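Local atomic coordinates of putative branched-chain amino acid transport system substrate-binding protein (Rhodopseudomonas palustris, PDB entry 3TX6), a protein that probably binds lignin-derived aromatic acids such as p-coumaric acid in the periplasm and delivers them to an ABC transporter. Residues Ile46-Gly51 against Ala61-Thr66; Arg108-Val113 against Ala315-Leu320; Glu27-Glu32 against Thr269-Lys274. All blocks are in the same frame, centred on the assembly; numbering follows the deposited sequence. Where two conformers were deposited one is given.

Contact 1 (Ile46-Gly51 against Ala61-Thr66); sequences IVLDDG and ARRFVT
Leu48 overlaps the outer end of the Phe64 ring, its CD1 3.6 Å from Phe64 CE1 and nearly as close to CZ. The methyl approaches obliquely, and the two side chains run past one another in opposite directions. Phe64 leaves its helix without aiming at the strand, but the torsion that sets CG beside the backbone N (chi1 -57°) swings the long, flat, apolar ring so that CE1 and CZ reach the strand. Ile46, two residues before Leu48 and on the same side of the strand, meets the ring with its branch methyl: CG2 lies 3.9 Å from Phe64 CE1. The Ile46 carbonyl O also comes within 3.8 Å of that carbon. These contacts belong to a beta-alpha-beta crossover, in which helix 54-67 leads from strand 41-49 to the parallel strand 72-75, with strand 8-14 lying between the two. Strand 46-49 and helix 61-66 run nearly antiparallel, at 161°, with their axes 10.1 Å apart. Phe64 also rests on Ile73 of the far strand. Toward solvent, Arg63 crosses Leu48 at about a right angle, and its NH1 stands 3.5 Å from Leu48 CD1. The length of the arginine carries its guanidinium across to the Leu48 methyls at this exposed margin, while NH2 keeps a salt bridge to Glu67. At the strand's end, Asp49 OD1 accepts from Gly51 N (2.8 Å), forming an Asx turn.

Contact 2 (Arg108-Val113 against Ala315-Leu320); sequences RAKWSV and AIRKAL
Arg317 lays its CD squarely over the six-membered ring of Trp111, 3.6 Å from the centroid and 4° off the normal, in a CH-pi contact. Its CB adds a second touch, 3.8 Å from Trp111 CZ3. The guanidinium continues beyond the indole, and with Arg317 CZ 5.5 Å from the same Trp111 centroid the cation-pi term is at most weak. Lys110 covers one face of that guanidinium, setting CE 3.7 Å from Arg317 CZ. Since Lys110 CG is anti to its backbone N (chi1 -175°) and the chain is extended, the aliphatic part does the covering while NZ stays 4.5 Å from Arg317 NH2. These like charges are probably tempered by Glu314, which forms a salt bridge with NH2. One water joins the segments, donating to Lys110 O (2.7 Å) and accepting from Arg317 NH1 (2.9 Å) at the guanidinium edge. Farther inside, branched Val113 and Leu320 meet through CG1 and CD1 at 4.2 Å, suited to a buried seam. Asn90 positions the turn by accepting from Trp111 N, and helix 282-304 backs Leu320 through Val293. The arrangement is that of an alpha/beta lobe of a periplasmic binding protein, helix 310-322 packing beside strand 112-114, an outermost strand of its sheet.

Contact 3 (Glu27-Glu32 against Thr269-Lys274); sequences ERNALE and TAYEAK
Asn29 reaches Tyr271 through CB, CG and ND2. Its CB lies 3.7 Å from Tyr271 CE2, meeting the ring obliquely, and CG comes 4.1 Å from the phenol OH. At the tip, ND2 donates a weak hydrogen bond to that OH, long at 3.4 Å but fairly straight (163°). Amide and ring planes stand 40° apart. An asparagine suits the place because its CB packs on the aromatic ring while its amide has an N-H to offer the hydroxyl. The tyrosine is long enough to bridge the two helical segments: chi1 of -161° turns the ring away from its own backbone N, and its edge faces the backbone N of Ala30. Phe33 and Tyr275 also touch the ring. Toward solvent, extended Glu32 and Lys274 cross at about a right angle and form a salt bridge. Lys274 NZ donates to Glu32 OE1 at 2.7 Å, meeting the syn lone pair of that oxygen. Long, flexible charged residues fit this exposed margin. Ala30, a small residue, touches Ala284 and Ser287 of helix 282-304. Such packing, in which helices late in the chain cover the helix after the first strand, fits the two-lobed fold of periplasmic binding proteins.

In the fold
All three contacts build the lobe around the six-stranded sheet. Contacts 1 and 3 meet at strand 41-49: while Ile46 and Leu48 face helix 54-67, Val47 points away from it, and its CG2 lies 3.3 Å from Leu31 CD1 of segment 27-32. Contact 2 reaches the same sheet at strand 112-114; its centre is about 19 Å from that of contact 1 and about 27 Å from that of contact 3. Along the chain, contact 1 is nested inside the loop closed by contact 3, whereas contacts 2 and 3 cross. The bound 3-(4-hydroxy-phenyl)pyruvic acid is about 13 Å from the Ala30 side chain and about 14 Å from that of Val113.

Contact 1 (Ile46-Gly51 against Ala61-Thr66)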
loop_
_atom_site.group_PDB
_atom_site.type_symbol
_atom_site.label_atom_id
_atom_site.label_comp_id
_atom_site.label_asym_id
_atom_site.label_seq_id
_atom_site.Cartn_x
_atom_site.Cartn_y
_atom_site.Cartn_z
ATOM N N ILE A 46 -17.390 -9.667 3.580
ATOM C CA ILE A 46 -17.727 -9.095 4.893
ATOM C C ILE A 46 -16.690 -8.041 5.241
ATOM O O ILE A 46 -15.503 -8.327 5.273
ATOM C CB ILE A 46 -17.750 -10.167 5.996
ATOM C CG1 ILE A 46 -18.699 -11.305 5.623
ATOM C CG2 ILE A 46 -18.175 -9.529 7.309
ATOM C CD1 ILE A 46 -18.308 -12.642 6.174
ATOM N N VAL A 47 -17.139 -6.800 5.356
ATOM C CA VAL A 47 -16.268 -5.636 5.556
ATOM C C VAL A 47 -16.456 -5.040 6.909
ATOM O O VAL A 47 -17.581 -4.828 7.328
ATOM C CB VAL A 47 -16.489 -4.548 4.481
ATOM C CG1 VAL A 47 -15.388 -3.489 4.590
ATOM C CG2 VAL A 47 -16.501 -5.207 3.110
ATOM N N LEU A 48 -15.364 -4.798 7.613
ATOM C CA LEU A 48 -15.399 -4.154 8.919
ATOM C C LEU A 48 -14.356 -3.050 8.998
ATOM O O LEU A 48 -13.312 -3.158 8.382
ATOM C CB LEU A 48 -15.086 -5.209 10.019
ATOM C CG LEU A 48 -16.161 -6.302 10.213
ATOM C CD1 LEU A 48 -15.681 -7.378 11.222
ATOM C CD2 LEU A 48 -17.548 -5.737 10.653
ATOM N N ASP A 49 -14.639 -2.043 9.805
ATOM C CA ASP A 49 -13.701 -1.008 10.169
ATOM C C ASP A 49 -12.896 -1.461 11.377
ATOM O O ASP A 49 -13.465 -1.976 12.340
ATOM C CB ASP A 49 -14.511 0.226 10.537
ATOM C CG ASP A 49 -13.688 1.435 10.937
ATOM O OD1 ASP A 49 -12.521 1.596 10.529
ATOM O OD2 ASP A 49 -14.277 2.251 11.699
ATOM N N ASP A 50 -11.613 -1.142 11.374
ATOM C CA ASP A 50 -10.798 -1.308 12.556
ATOM C C ASP A 50 -10.264 0.015 13.164
ATOM O O ASP A 50 -9.555 -0.020 14.179
ATOM C CB ASP A 50 -9.614 -2.228 12.282
ATOM C CG ASP A 50 -8.829 -1.836 11.043
ATOM O OD1 ASP A 50 -8.484 -0.647 10.895
ATOM O OD2 ASP A 50 -8.489 -2.775 10.272
ATOM N N GLY A 51 -10.579 1.161 12.560
ATOM C CA GLY A 51 -10.101 2.430 13.061
ATOM C C GLY A 51 -8.577 2.587 13.059
ATOM O O GLY A 51 -8.055 3.513 13.690
ATOM N N ALA A 61 -10.304 -9.819 12.345
ATOM C CA ALA A 61 -9.735 -10.963 11.668
ATOM C C ALA A 61 -10.234 -12.282 12.282
ATOM O O ALA A 61 -10.552 -13.230 11.554
ATOM C CB ALA A 61 -8.169 -10.899 11.648
ATOM N N ARG A 62 -10.300 -12.341 13.609
ATOM C CA ARG A 62 -10.782 -13.510 14.277
ATOM C C ARG A 62 -12.253 -13.779 13.972
ATOM O O ARG A 62 -12.622 -14.921 13.736
ATOM C CB ARG A 62 -10.531 -13.389 15.782
ATOM C CG ARG A 62 -11.046 -14.559 16.598
ATOM C CD ARG A 62 -10.586 -15.938 16.145
ATOM N NE ARG A 62 -9.147 -16.029 16.166
ATOM C CZ ARG A 62 -8.440 -17.112 15.827
ATOM N NH1 ARG A 62 -9.056 -18.184 15.364
ATOM N NH2 ARG A 62 -7.108 -17.070 15.837
ATOM N N ARG A 63 -13.079 -12.724 13.948
ATOM C CA ARG A 63 -14.488 -12.900 13.596
ATOM C C ARG A 63 -14.591 -13.520 12.209
ATOM O O ARG A 63 -15.386 -14.401 11.957
ATOM C CB ARG A 63 -15.248 -11.572 13.577
ATOM C CG ARG A 63 -15.555 -10.983 14.936
ATOM C CD ARG A 63 -16.358 -9.688 14.887
ATOM N NE ARG A 63 -17.642 -9.961 14.288
ATOM C CZ ARG A 63 -18.443 -9.080 13.723
ATOM N NH1 ARG A 63 -18.157 -7.808 13.679
ATOM N NH2 ARG A 63 -19.585 -9.518 13.205
ATOM N N PHE A 64 -13.743 -13.095 11.277
ATOM C CA PHE A 64 -13.805 -13.653 9.954
ATOM C C PHE A 64 -13.449 -15.134 9.951
ATOM O O PHE A 64 -14.052 -15.913 9.229
ATOM C CB PHE A 64 -12.855 -12.954 8.966
ATOM C CG PHE A 64 -13.061 -11.471 8.838
ATOM C CD1 PHE A 64 -14.321 -10.917 8.859
ATOM C CD2 PHE A 64 -11.969 -10.646 8.576
ATOM C CE1 PHE A 64 -14.499 -9.562 8.685
ATOM C CE2 PHE A 64 -12.134 -9.294 8.439
ATOM C CZ PHE A 64 -13.398 -8.751 8.466
ATOM N N VAL A 65 -12.408 -15.500 10.694
ATOM C CA VAL A 65 -11.829 -16.826 10.488
ATOM C C VAL A 65 -12.660 -17.844 11.217
ATOM O O VAL A 65 -12.696 -19.008 10.753
ATOM C CB VAL A 65 -10.272 -16.921 10.761
ATOM C CG1 VAL A 65 -9.446 -15.930 9.962
ATOM C CG2 VAL A 65 -9.936 -16.771 12.198
ATOM N N THR A 66 -13.399 -17.408 12.242
ATOM C CA THR A 66 -14.160 -18.258 13.149
ATOM C C THR A 66 -15.730 -18.146 13.045
ATOM O O THR A 66 -16.479 -19.133 12.894
ATOM C CB THR A 66 -13.653 -17.990 14.600
ATOM O OG1 THR A 66 -12.401 -18.709 14.857
ATOM C CG2 THR A 66 -14.731 -18.300 15.558
#

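Contact 2 (Arg108-Val113 against Ala315-Leu320)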
loop_
_atom_site.group_PDB
_atom_site.type_symbol
_atom_site.label_atom_id
_atom_site.label_comp_id
_atom_site.label_asym_id
_atom_site.label_seq_id
_atom_site.Cartn_x
_atom_site.Cartn_y
_atom_site.Cartn_z
ATOM N N ARG A 108 5.304 -14.859 9.645
ATOM C CA ARG A 108 4.131 -14.359 8.925
ATOM C C ARG A 108 4.031 -14.852 7.484
ATOM O O ARG A 108 2.997 -14.684 6.834
ATOM C CB ARG A 108 4.205 -12.855 8.951
ATOM C CG ARG A 108 4.055 -12.250 10.325
ATOM C CD ARG A 108 4.331 -10.748 10.337
ATOM N NE ARG A 108 4.432 -10.346 11.744
ATOM C CZ ARG A 108 5.146 -9.342 12.192
ATOM N NH1 ARG A 108 5.846 -8.606 11.344
ATOM N NH2 ARG A 108 5.171 -9.087 13.502
ATOM N N ALA A 109 5.120 -15.378 6.954
ATOM C CA ALA A 109 5.226 -15.605 5.507
ATOM C C ALA A 109 4.361 -16.721 4.984
ATOM O O ALA A 109 3.988 -16.692 3.816
ATOM C CB ALA A 109 6.663 -15.865 5.064
ATOM N N LYS A 110 4.059 -17.726 5.793
ATOM C CA LYS A 110 3.350 -18.868 5.235
ATOM C C LYS A 110 1.979 -18.478 4.705
ATOM O O LYS A 110 1.634 -18.873 3.627
ATOM C CB LYS A 110 3.213 -19.981 6.255
ATOM C CG LYS A 110 2.586 -21.231 5.656
ATOM C CD LYS A 110 2.677 -22.442 6.561
ATOM C CE LYS A 110 1.890 -23.627 5.978
ATOM N NZ LYS A 110 1.970 -24.934 6.701
ATOM N N TRP A 111 1.216 -17.694 5.473
ATOM C CA TRP A 111 -0.180 -17.391 5.109
ATOM C C TRP A 111 -0.425 -15.994 4.602
ATOM O O TRP A 111 -1.508 -15.740 4.126
ATOM C CB TRP A 111 -1.118 -17.742 6.243
ATOM C CG TRP A 111 -1.152 -19.210 6.491
ATOM C CD1 TRP A 111 -0.441 -19.922 7.447
ATOM C CD2 TRP A 111 -1.915 -20.189 5.746
ATOM N NE1 TRP A 111 -0.743 -21.252 7.339
ATOM C CE2 TRP A 111 -1.586 -21.479 6.303
ATOM C CE3 TRP A 111 -2.787 -20.118 4.673
ATOM C CZ2 TRP A 111 -2.165 -22.654 5.827
ATOM C CZ3 TRP A 111 -3.372 -21.306 4.197
ATOM C CH2 TRP A 111 -3.041 -22.552 4.757
ATOM N N SER A 112 0.579 -15.092 4.652
ATOM C CA SER A 112 0.401 -13.703 4.217
ATOM C C SER A 112 1.195 -13.383 2.958
ATOM O O SER A 112 2.347 -13.752 2.832
ATOM C CB SER A 112 0.842 -12.701 5.300
ATOM O OG SER A 112 0.037 -12.802 6.473
ATOM N N VAL A 113 0.517 -12.674 2.059
ATOM C CA VAL A 113 1.144 -11.952 0.972
ATOM C C VAL A 113 0.717 -10.481 1.087
ATOM O O VAL A 113 -0.222 -10.163 1.808
ATOM C CB VAL A 113 0.746 -12.503 -0.407
ATOM C CG1 VAL A 113 1.271 -13.931 -0.584
ATOM C CG2 VAL A 113 -0.754 -12.427 -0.685
ATOM N N ALA A 315 -5.162 -24.921 -0.777
ATOM C CA ALA A 315 -5.030 -24.865 -2.244
ATOM C C ALA A 315 -4.860 -23.408 -2.700
ATOM O O ALA A 315 -4.120 -23.151 -3.650
ATOM C CB ALA A 315 -6.213 -25.524 -2.947
ATOM N N ILE A 316 -5.519 -22.467 -2.020
ATOM C CA ILE A 316 -5.272 -21.061 -2.300
ATOM C C ILE A 316 -3.818 -20.703 -2.004
ATOM O O ILE A 316 -3.150 -20.033 -2.802
ATOM C CB ILE A 316 -6.246 -20.140 -1.549
ATOM C CG1 ILE A 316 -7.655 -20.356 -2.111
ATOM C CG2 ILE A 316 -5.800 -18.675 -1.624
ATOM C CD1 ILE A 316 -8.744 -19.615 -1.379
ATOM N N ARG A 317 -3.355 -21.098 -0.820
ATOM C CA ARG A 317 -1.947 -20.858 -0.434
ATOM C C ARG A 317 -0.982 -21.347 -1.513
ATOM O O ARG A 317 -0.064 -20.634 -1.916
ATOM C CB ARG A 317 -1.609 -21.525 0.877
ATOM C CG ARG A 317 -0.236 -21.156 1.437
ATOM C CD ARG A 317 0.086 -21.882 2.761
ATOM N NE ARG A 317 0.326 -23.321 2.624
ATOM C CZ ARG A 317 1.504 -23.868 2.303
ATOM N NH1 ARG A 317 2.548 -23.108 2.016
ATOM N NH2 ARG A 317 1.637 -25.181 2.215
ATOM N N LYS A 318 -1.174 -22.578 -1.956
ATOM C CA LYS A 318 -0.290 -23.137 -2.979
ATOM C C LYS A 318 -0.470 -22.420 -4.329
ATOM O O LYS A 318 0.513 -22.200 -5.035
ATOM C CB LYS A 318 -0.498 -24.648 -3.148
ATOM C CG LYS A 318 -0.140 -25.463 -1.923
ATOM C CD LYS A 318 1.346 -25.495 -1.624
ATOM C CE LYS A 318 1.752 -26.766 -0.872
ATOM N NZ LYS A 318 3.214 -26.773 -0.540
ATOM N N ALA A 319 -1.692 -22.018 -4.659
ATOM C CA ALA A 319 -1.961 -21.332 -5.931
ATOM C C ALA A 319 -1.342 -19.951 -5.993
ATOM O O ALA A 319 -0.924 -19.490 -7.067
ATOM C CB ALA A 319 -3.427 -21.293 -6.216
ATOM N N LEU A 320 -1.207 -19.311 -4.840
ATOM C CA LEU A 320 -0.522 -18.002 -4.803
ATOM C C LEU A 320 0.902 -18.068 -5.285
ATOM O O LEU A 320 1.421 -17.094 -5.822
ATOM C CB LEU A 320 -0.556 -17.351 -3.396
ATOM C CG LEU A 320 -1.900 -16.812 -2.902
ATOM C CD1 LEU A 320 -1.891 -16.649 -1.387
ATOM C CD2 LEU A 320 -2.226 -15.509 -3.637
HETATM O O HOH W 1 2.946 -20.249 1.701
#

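Contact 3 (Glu27-Glu32 against Thr269-Lys274)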
loop_
_atom_site.group_PDB
_atom_site.type_symbol
_atom_site.label_atom_id
_atom_site.label_comp_id
_atom_site.label_asym_id
_atom_site.label_seq_id
_atom_site.Cartn_x
_atom_site.Cartn_y
_atom_site.Cartn_z
ATOM N N GLU A 27 -10.537 1.877 -0.162
ATOM C CA GLU A 27 -10.427 0.418 -0.165
ATOM C C GLU A 27 -11.777 -0.258 -0.066
ATOM O O GLU A 27 -12.055 -1.233 -0.796
ATOM C CB GLU A 27 -9.476 -0.024 0.951
ATOM C CG GLU A 27 -8.054 0.344 0.583
ATOM C CD GLU A 27 -6.978 0.273 1.649
ATOM O OE1 GLU A 27 -7.245 0.022 2.820
ATOM O OE2 GLU A 27 -5.813 0.527 1.237
ATOM N N ARG A 28 -12.619 0.241 0.839
ATOM C CA ARG A 28 -13.972 -0.276 0.987
ATOM C C ARG A 28 -14.805 0.043 -0.257
ATOM O O ARG A 28 -15.512 -0.813 -0.772
ATOM C CB ARG A 28 -14.623 0.324 2.231
ATOM C CG ARG A 28 -16.110 0.039 2.344
ATOM C CD ARG A 28 -16.604 0.241 3.784
ATOM N NE ARG A 28 -18.031 -0.036 3.912
ATOM C CZ ARG A 28 -18.985 0.840 3.598
ATOM N NH1 ARG A 28 -20.268 0.503 3.727
ATOM N NH2 ARG A 28 -18.644 2.046 3.148
ATOM N N ASN A 29 -14.705 1.267 -0.750
ATOM C CA ASN A 29 -15.503 1.663 -1.909
ATOM C C ASN A 29 -15.130 0.865 -3.170
ATOM O O ASN A 29 -15.968 0.614 -4.024
ATOM C CB ASN A 29 -15.398 3.152 -2.182
ATOM C CG ASN A 29 -16.135 4.012 -1.180
ATOM O OD1 ASN A 29 -16.968 3.536 -0.438
ATOM N ND2 ASN A 29 -15.832 5.305 -1.189
ATOM N N ALA A 30 -13.869 0.454 -3.300
ATOM C CA ALA A 30 -13.446 -0.230 -4.486
ATOM C C ALA A 30 -14.147 -1.601 -4.592
ATOM O O ALA A 30 -14.195 -2.189 -5.693
ATOM C CB ALA A 30 -11.920 -0.426 -4.478
ATOM N N LEU A 31 -14.643 -2.118 -3.463
ATOM C CA LEU A 31 -15.302 -3.404 -3.453
ATOM C C LEU A 31 -16.582 -3.424 -4.312
ATOM O O LEU A 31 -17.066 -4.511 -4.710
ATOM C CB LEU A 31 -15.654 -3.811 -2.024
ATOM C CG LEU A 31 -14.461 -3.914 -1.044
ATOM C CD1 LEU A 31 -14.960 -4.164 0.366
ATOM C CD2 LEU A 31 -13.490 -4.992 -1.504
ATOM N N GLU A 32 -17.122 -2.244 -4.654
ATOM C CA GLU A 32 -18.285 -2.190 -5.555
ATOM C C GLU A 32 -17.947 -2.675 -6.979
ATOM O O GLU A 32 -18.830 -3.089 -7.725
ATOM C CB GLU A 32 -18.816 -0.754 -5.593
ATOM C CG GLU A 32 -20.079 -0.599 -6.464
ATOM C CD GLU A 32 -20.772 0.740 -6.330
ATOM O OE1 GLU A 32 -20.400 1.529 -5.440
ATOM O OE2 GLU A 32 -21.709 0.977 -7.116
ATOM N N THR A 269 -11.871 4.122 -14.174
ATOM C CA THR A 269 -13.114 4.499 -14.849
ATOM C C THR A 269 -14.293 4.292 -13.889
ATOM O O THR A 269 -15.141 5.156 -13.733
ATOM C CB THR A 269 -13.281 3.725 -16.169
ATOM O OG1 THR A 269 -12.181 4.045 -17.016
ATOM C CG2 THR A 269 -14.562 4.089 -16.819
ATOM N N ALA A 270 -14.327 3.150 -13.224
ATOM C CA ALA A 270 -15.437 2.813 -12.332
ATOM C C ALA A 270 -15.457 3.765 -11.106
ATOM O O ALA A 270 -16.485 4.336 -10.757
ATOM C CB ALA A 270 -15.342 1.369 -11.890
ATOM N N TYR A 271 -14.307 3.898 -10.452
ATOM C CA TYR A 271 -14.219 4.666 -9.222
ATOM C C TYR A 271 -14.511 6.146 -9.515
ATOM O O TYR A 271 -15.243 6.795 -8.773
ATOM C CB TYR A 271 -12.819 4.503 -8.577
ATOM C CG TYR A 271 -12.813 4.872 -7.104
ATOM C CD1 TYR A 271 -12.807 6.227 -6.703
ATOM C CD2 TYR A 271 -12.921 3.919 -6.118
ATOM C CE1 TYR A 271 -12.859 6.585 -5.361
ATOM C CE2 TYR A 271 -12.978 4.270 -4.804
ATOM C CZ TYR A 271 -12.992 5.619 -4.424
ATOM O OH TYR A 271 -13.086 5.953 -3.075
ATOM N N GLU A 272 -13.915 6.662 -10.584
ATOM C CA GLU A 272 -14.070 8.082 -10.900
ATOM C C GLU A 272 -15.451 8.391 -11.487
ATOM O O GLU A 272 -15.918 9.495 -11.326
ATOM C CB GLU A 272 -12.910 8.544 -11.791
ATOM C CG GLU A 272 -11.579 8.350 -11.041
ATOM C CD GLU A 272 -10.353 8.846 -11.765
ATOM O OE1 GLU A 272 -10.299 8.716 -13.013
ATOM O OE2 GLU A 272 -9.423 9.359 -11.078
ATOM N N ALA A 273 -16.119 7.431 -12.118
ATOM C CA ALA A 273 -17.516 7.645 -12.521
ATOM C C ALA A 273 -18.435 7.855 -11.302
ATOM O O ALA A 273 -19.287 8.748 -11.310
ATOM C CB ALA A 273 -18.021 6.522 -13.412
ATOM N N LYS A 274 -18.203 7.114 -10.212
ATOM C CA LYS A 274 -19.048 7.286 -9.029
ATOM C C LYS A 274 -18.570 8.451 -8.142
ATOM O O LYS A 274 -19.369 9.157 -7.544
ATOM C CB LYS A 274 -19.139 5.998 -8.230
ATOM C CG LYS A 274 -20.111 6.115 -7.056
ATOM C CD LYS A 274 -20.502 4.769 -6.498
ATOM C CE LYS A 274 -21.398 4.924 -5.278
ATOM N NZ LYS A 274 -22.041 3.604 -4.935
#